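Local coordinates for protein rhamnogalacturonan endolyase YesW (PDB 2ZUX) that cleaves the rhamnogalacturonan backbone of plant cell wall pectin by endo-type elimination, with a requirement for calcium or manganese, at residues Val413-Tyr425 / Thr452-Gln466. Sequence-based numbering, arbitrary orientation.
Sequences VGRGMAADIDPRY and TNFGIWWDGDLLREQ. With CA (calcium ion), chain F; CA (calcium ion), chain I.
M417 and A419 of the edge strand 416-419 pack on residues of 452-466, joining two neighbouring blades of the beta-propeller. M417 fills the tight part. Its chain bends at chi2 and chi3, which lays SD 3.4 Å from N453 O. CE lies 3.4 Å from G455 N, over a residue with no side chain. T452 packs closely here too: its CG2, anti to the backbone N, is 3.5 Å from G416 N. A419 CB rests on R464 CB. Further along, I421 CG2 reaches Q466 NE2 at 3.2 Å, with the two side chains at about a right angle.

Beyond the strand, the two segments are tied through the backbone: R464 N gives a nearly straight hydrogen bond to D420 O (2.8 Å, 167°). This bond lies between two calcium loops. D420, D422 and Y425 hold one calcium, together with G427, E429 and a water; D459, D461, L463, E465 and a water hold the other. D420 uses OD1 for its metal, while OD2 accepts from D570 N. L463 gives its O to the second ion and turns its isobutyl group the other way, with CD2 against the D420 carboxylate and CD1 against P423 CD.

The looser side is at the R415 guanidinium and a water. The water sits close to G416 O and T452 O, 2.9 Å from the latter. R415 is a substrate-binding residue, and its side chain lies about 6 Å from a bound rhamnose. R415 NH1 donates to T452 O at 3.1 Å. An alanine here would remove the guanidinium, and is likely to leave T452 O with the water but without its charged donor. T452 O lies within the guanidinium plane of R415, but NH1 stands 55° above the carbonyl plane.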
loop_
_atom_site.group_PDB
_atom_site.type_symbol
_atom_site.label_atom_id
_atom_site.label_comp_id
_atom_site.label_asym_id
_atom_site.label_seq_id
_atom_site.Cartn_x
_atom_site.Cartn_y
_atom_site.Cartn_z
ATOM N N VAL A 413 7.777 -21.101 -5.178
ATOM C CA VAL A 413 7.612 -20.015 -6.147
ATOM C C VAL A 413 7.474 -18.734 -5.342
ATOM O O VAL A 413 6.408 -18.450 -4.791
ATOM C CB VAL A 413 6.391 -20.236 -7.076
ATOM C CG1 VAL A 413 6.257 -19.086 -8.090
ATOM C CG2 VAL A 413 6.525 -21.578 -7.802
ATOM N N GLY A 414 8.556 -17.964 -5.263
ATOM C CA GLY A 414 8.625 -16.848 -4.321
ATOM C C GLY A 414 8.051 -15.528 -4.799
ATOM O O GLY A 414 7.852 -14.625 -3.989
ATOM N N ARG A 415 7.810 -15.404 -6.103
ATOM C CA ARG A 415 7.321 -14.162 -6.684
ATOM C C ARG A 415 6.245 -14.457 -7.711
ATOM O O ARG A 415 6.302 -15.464 -8.412
ATOM C CB ARG A 415 8.461 -13.402 -7.373
ATOM C CG ARG A 415 9.630 -13.010 -6.490
ATOM C CD ARG A 415 9.228 -11.968 -5.456
ATOM N NE ARG A 415 10.421 -11.399 -4.845
ATOM C CZ ARG A 415 11.043 -10.310 -5.276
ATOM N NH1 ARG A 415 10.582 -9.630 -6.319
ATOM N NH2 ARG A 415 12.144 -9.898 -4.655
ATOM N N GLY A 416 5.272 -13.557 -7.806
ATOM C CA GLY A 416 4.277 -13.599 -8.869
ATOM C C GLY A 416 3.737 -12.213 -9.098
ATOM O O GLY A 416 3.639 -11.437 -8.145
ATOM N N MET A 417 3.396 -11.910 -10.351
ATOM C CA MET A 417 2.869 -10.598 -10.712
ATOM C C MET A 417 1.582 -10.705 -11.510
ATOM O O MET A 417 1.333 -11.713 -12.165
ATOM C CB MET A 417 3.905 -9.817 -11.516
ATOM C CG MET A 417 4.596 -8.721 -10.729
ATOM S SD MET A 417 3.511 -7.349 -10.299
ATOM C CE MET A 417 3.182 -6.664 -11.927
ATOM N N ALA A 418 0.781 -9.650 -11.446
ATOM C CA ALA A 418 -0.418 -9.532 -12.253
ATOM C C ALA A 418 -0.470 -8.114 -12.793
ATOM O O ALA A 418 -0.386 -7.150 -12.022
ATOM C CB ALA A 418 -1.651 -9.822 -11.418
ATOM N N ALA A 419 -0.601 -7.994 -14.112
ATOM C CA ALA A 419 -0.685 -6.695 -14.792
ATOM C C ALA A 419 -1.069 -6.895 -16.244
ATOM O O ALA A 419 -0.656 -7.868 -16.872
ATOM C CB ALA A 419 0.635 -5.947 -14.710
ATOM N N ASP A 420 -1.859 -5.965 -16.778
ATOM C CA ASP A 420 -2.148 -5.974 -18.206
ATOM C C ASP A 420 -0.925 -5.439 -18.936
ATOM O O ASP A 420 -0.706 -4.219 -18.987
ATOM C CB ASP A 420 -3.370 -5.115 -18.539
ATOM C CG ASP A 420 -3.793 -5.261 -19.991
ATOM O OD1 ASP A 420 -3.196 -6.096 -20.703
ATOM O OD2 ASP A 420 -4.731 -4.556 -20.423
ATOM N N ILE A 421 -0.129 -6.357 -19.483
ATOM C CA ILE A 421 1.089 -5.994 -20.207
ATOM C C ILE A 421 1.028 -6.359 -21.690
ATOM O O ILE A 421 1.891 -5.944 -22.463
ATOM C CB ILE A 421 2.348 -6.622 -19.558
ATOM C CG1 ILE A 421 2.379 -8.151 -19.720
ATOM C CG2 ILE A 421 2.430 -6.215 -18.081
ATOM C CD1 ILE A 421 3.653 -8.784 -19.209
ATOM N N ASP A 422 0.009 -7.121 -22.079
ATOM C CA ASP A 422 -0.100 -7.628 -23.440
ATOM C C ASP A 422 -1.532 -7.410 -23.906
ATOM O O ASP A 422 -2.447 -8.042 -23.394
ATOM C CB ASP A 422 0.267 -9.117 -23.461
ATOM C CG ASP A 422 0.389 -9.681 -24.866
ATOM O OD1 ASP A 422 -0.259 -9.150 -25.800
ATOM O OD2 ASP A 422 1.137 -10.671 -25.013
ATOM N N PRO A 423 -1.745 -6.500 -24.871
ATOM C CA PRO A 423 -3.114 -6.193 -25.285
ATOM C C PRO A 423 -3.732 -7.261 -26.195
ATOM O O PRO A 423 -4.920 -7.174 -26.524
ATOM C CB PRO A 423 -2.955 -4.870 -26.045
ATOM C CG PRO A 423 -1.594 -4.947 -26.626
ATOM C CD PRO A 423 -0.752 -5.708 -25.618
ATOM N N ARG A 424 -2.943 -8.257 -26.584
ATOM C CA ARG A 424 -3.450 -9.321 -27.453
ATOM C C ARG A 424 -4.275 -10.331 -26.663
ATOM O O ARG A 424 -5.016 -11.125 -27.241
ATOM C CB ARG A 424 -2.306 -10.018 -28.181
ATOM C CG ARG A 424 -1.423 -9.080 -28.992
ATOM C CD ARG A 424 -0.181 -9.793 -29.486
ATOM N NE ARG A 424 0.589 -10.345 -28.375
ATOM C CZ ARG A 424 1.585 -11.213 -28.508
ATOM N NH1 ARG A 424 1.957 -11.628 -29.716
ATOM N NH2 ARG A 424 2.213 -11.669 -27.430
ATOM N N TYR A 425 -4.144 -10.304 -25.337
ATOM C CA TYR A 425 -4.938 -11.166 -24.474
ATOM C C TYR A 425 -5.755 -10.281 -23.548
ATOM O O TYR A 425 -5.186 -9.512 -22.765
ATOM C CB TYR A 425 -4.038 -12.097 -23.664
ATOM C CG TYR A 425 -3.266 -13.081 -24.512
ATOM C CD1 TYR A 425 -3.749 -14.374 -24.723
ATOM C CD2 TYR A 425 -2.056 -12.720 -25.102
ATOM C CE1 TYR A 425 -3.039 -15.286 -25.499
ATOM C CE2 TYR A 425 -1.338 -13.624 -25.874
ATOM C CZ TYR A 425 -1.839 -14.898 -26.066
ATOM O OH TYR A 425 -1.123 -15.795 -26.835
ATOM N N THR A 452 9.557 -9.287 -11.187
ATOM C CA THR A 452 8.325 -9.872 -10.677
ATOM C C THR A 452 8.092 -9.289 -9.286
ATOM O O THR A 452 8.190 -9.981 -8.265
ATOM C CB THR A 452 8.399 -11.414 -10.664
ATOM O OG1 THR A 452 8.902 -11.855 -11.929
ATOM C CG2 THR A 452 7.022 -12.034 -10.449
ATOM N N ASN A 453 7.800 -7.991 -9.267
ATOM C CA ASN A 453 7.739 -7.234 -8.026
ATOM C C ASN A 453 6.487 -6.355 -8.010
ATOM O O ASN A 453 5.452 -6.790 -7.524
ATOM C CB ASN A 453 9.033 -6.426 -7.818
ATOM C CG ASN A 453 9.108 -5.800 -6.450
ATOM O OD1 ASN A 453 8.269 -6.066 -5.591
ATOM N ND2 ASN A 453 10.130 -4.987 -6.225
ATOM N N PHE A 454 6.570 -5.144 -8.560
ATOM C CA PHE A 454 5.423 -4.238 -8.622
ATOM C C PHE A 454 5.000 -4.027 -10.073
ATOM O O PHE A 454 5.806 -4.137 -11.004
ATOM C CB PHE A 454 5.786 -2.861 -8.035
ATOM C CG PHE A 454 5.596 -2.722 -6.530
ATOM C CD1 PHE A 454 5.887 -3.759 -5.638
ATOM C CD2 PHE A 454 5.190 -1.499 -6.013
ATOM C CE1 PHE A 454 5.735 -3.577 -4.255
ATOM C CE2 PHE A 454 5.028 -1.313 -4.647
ATOM C CZ PHE A 454 5.301 -2.354 -3.768
ATOM N N GLY A 455 3.723 -3.704 -10.247
ATOM C CA GLY A 455 3.216 -3.110 -11.474
ATOM C C GLY A 455 2.869 -1.672 -11.153
ATOM O O GLY A 455 2.427 -1.377 -10.037
ATOM N N ILE A 456 3.115 -0.785 -12.121
ATOM C CA ILE A 456 2.859 0.643 -11.957
ATOM C C ILE A 456 2.292 1.258 -13.237
ATOM O O ILE A 456 2.771 0.957 -14.345
ATOM C CB ILE A 456 4.150 1.396 -11.540
ATOM C CG1 ILE A 456 3.835 2.857 -11.238
ATOM C CG2 ILE A 456 5.251 1.246 -12.608
ATOM C CD1 ILE A 456 5.000 3.636 -10.687
ATOM N N TRP A 457 1.279 2.117 -13.099
ATOM C CA TRP A 457 0.808 2.913 -14.238
ATOM C C TRP A 457 1.668 4.162 -14.327
ATOM O O TRP A 457 1.540 5.063 -13.494
ATOM C CB TRP A 457 -0.680 3.266 -14.111
ATOM C CG TRP A 457 -1.551 2.047 -14.266
ATOM C CD1 TRP A 457 -1.716 1.306 -15.407
ATOM C CD2 TRP A 457 -2.345 1.413 -13.253
ATOM N NE1 TRP A 457 -2.562 0.242 -15.162
ATOM C CE2 TRP A 457 -2.957 0.283 -13.849
ATOM C CE3 TRP A 457 -2.593 1.681 -11.893
ATOM C CZ2 TRP A 457 -3.808 -0.570 -13.138
ATOM C CZ3 TRP A 457 -3.444 0.827 -11.188
ATOM C CH2 TRP A 457 -4.031 -0.289 -11.816
ATOM N N TRP A 458 2.551 4.196 -15.324
ATOM C CA TRP A 458 3.551 5.262 -15.435
ATOM C C TRP A 458 3.495 6.057 -16.731
ATOM O O TRP A 458 3.592 7.289 -16.704
ATOM C CB TRP A 458 4.960 4.687 -15.247
ATOM C CG TRP A 458 6.021 5.730 -15.269
ATOM C CD1 TRP A 458 6.925 5.960 -16.264
ATOM C CD2 TRP A 458 6.281 6.705 -14.254
ATOM N NE1 TRP A 458 7.750 7.007 -15.919
ATOM C CE2 TRP A 458 7.370 7.488 -14.694
ATOM C CE3 TRP A 458 5.710 6.986 -13.005
ATOM C CZ2 TRP A 458 7.900 8.535 -13.926
ATOM C CZ3 TRP A 458 6.236 8.034 -12.249
ATOM C CH2 TRP A 458 7.319 8.790 -12.717
ATOM N N ASP A 459 3.380 5.372 -17.866
ATOM C CA ASP A 459 3.312 6.071 -19.137
ATOM C C ASP A 459 1.874 6.436 -19.487
ATOM O O ASP A 459 0.989 6.418 -18.623
ATOM C CB ASP A 459 4.043 5.304 -20.253
ATOM C CG ASP A 459 3.338 4.022 -20.666
ATOM O OD1 ASP A 459 2.140 3.828 -20.341
ATOM O OD2 ASP A 459 4.001 3.207 -21.339
ATOM N N GLY A 460 1.638 6.793 -20.746
ATOM C CA GLY A 460 0.329 7.288 -21.136
ATOM C C GLY A 460 -0.689 6.244 -21.545
ATOM O O GLY A 460 -1.862 6.574 -21.701
ATOM N N ASP A 461 -0.265 4.996 -21.722
ATOM C CA ASP A 461 -1.202 3.969 -22.170
ATOM C C ASP A 461 -1.836 3.216 -21.002
ATOM O O ASP A 461 -1.376 3.311 -19.858
ATOM C CB ASP A 461 -0.584 3.037 -23.228
ATOM C CG ASP A 461 0.374 1.998 -22.650
ATOM O OD1 ASP A 461 0.327 1.690 -21.431
ATOM O OD2 ASP A 461 1.161 1.447 -23.440
ATOM N N LEU A 462 -2.908 2.488 -21.295
ATOM C CA LEU A 462 -3.680 1.793 -20.274
ATOM C C LEU A 462 -3.053 0.472 -19.829
ATOM O O LEU A 462 -3.518 -0.121 -18.857
ATOM C CB LEU A 462 -5.123 1.589 -20.753
ATOM C CG LEU A 462 -5.944 2.868 -20.978
ATOM C CD1 LEU A 462 -7.262 2.521 -21.654
ATOM C CD2 LEU A 462 -6.199 3.603 -19.661
ATOM N N LEU A 463 -1.998 0.031 -20.509
ATOM C CA LEU A 463 -1.224 -1.119 -20.033
ATOM C C LEU A 463 -0.479 -0.706 -18.769
ATOM O O LEU A 463 -0.263 0.491 -18.532
ATOM C CB LEU A 463 -0.245 -1.606 -21.106
ATOM C CG LEU A 463 -0.863 -2.068 -22.430
ATOM C CD1 LEU A 463 0.238 -2.435 -23.407
ATOM C CD2 LEU A 463 -1.807 -3.254 -22.221
ATOM N N ARG A 464 -0.091 -1.680 -17.953
ATOM C CA ARG A 464 0.645 -1.379 -16.741
ATOM C C ARG A 464 2.117 -1.680 -16.932
ATOM O O ARG A 464 2.489 -2.710 -17.514
ATOM C CB ARG A 464 0.061 -2.131 -15.543
ATOM C CG ARG A 464 0.344 -1.450 -14.216
ATOM C CD ARG A 464 -0.465 -2.021 -13.080
ATOM N NE ARG A 464 -0.395 -1.155 -11.900
ATOM C CZ ARG A 464 -0.808 -1.508 -10.684
ATOM N NH1 ARG A 464 -1.316 -2.720 -10.474
ATOM N NH2 ARG A 464 -0.720 -0.647 -9.674
ATOM N N GLU A 465 2.950 -0.765 -16.444
ATOM C CA GLU A 465 4.396 -0.909 -16.504
ATOM C C GLU A 465 4.881 -1.687 -15.269
ATOM O O GLU A 465 4.071 -2.100 -14.436
ATOM C CB GLU A 465 5.051 0.471 -16.633
ATOM C CG GLU A 465 4.820 1.155 -18.004
ATOM C CD GLU A 465 3.355 1.499 -18.294
ATOM O OE1 GLU A 465 2.805 2.419 -17.649
ATOM O OE2 GLU A 465 2.743 0.868 -19.198
ATOM N N GLN A 466 6.184 -1.919 -15.173
ATOM C CA GLN A 466 6.743 -2.707 -14.075
ATOM C C GLN A 466 7.687 -1.853 -13.250
ATOM O O GLN A 466 8.376 -0.982 -13.789
ATOM C CB GLN A 466 7.491 -3.935 -14.600
ATOM C CG GLN A 466 6.598 -5.001 -15.240
ATOM C CD GLN A 466 6.173 -4.623 -16.662
ATOM O OE1 GLN A 466 7.013 -4.298 -17.501
ATOM N NE2 GLN A 466 4.872 -4.605 -16.911
HETATM CA CA CA F . 0.812 2.370 -19.225
HETATM CA CA CA I . -3.857 -8.157 -21.499
HETATM O O HOH W 1 6.139 -10.900 -6.504
HETATM O O HOH W 2 -5.458 -6.551 -22.242
HETATM O O HOH W 3 0.083 3.997 -17.530
#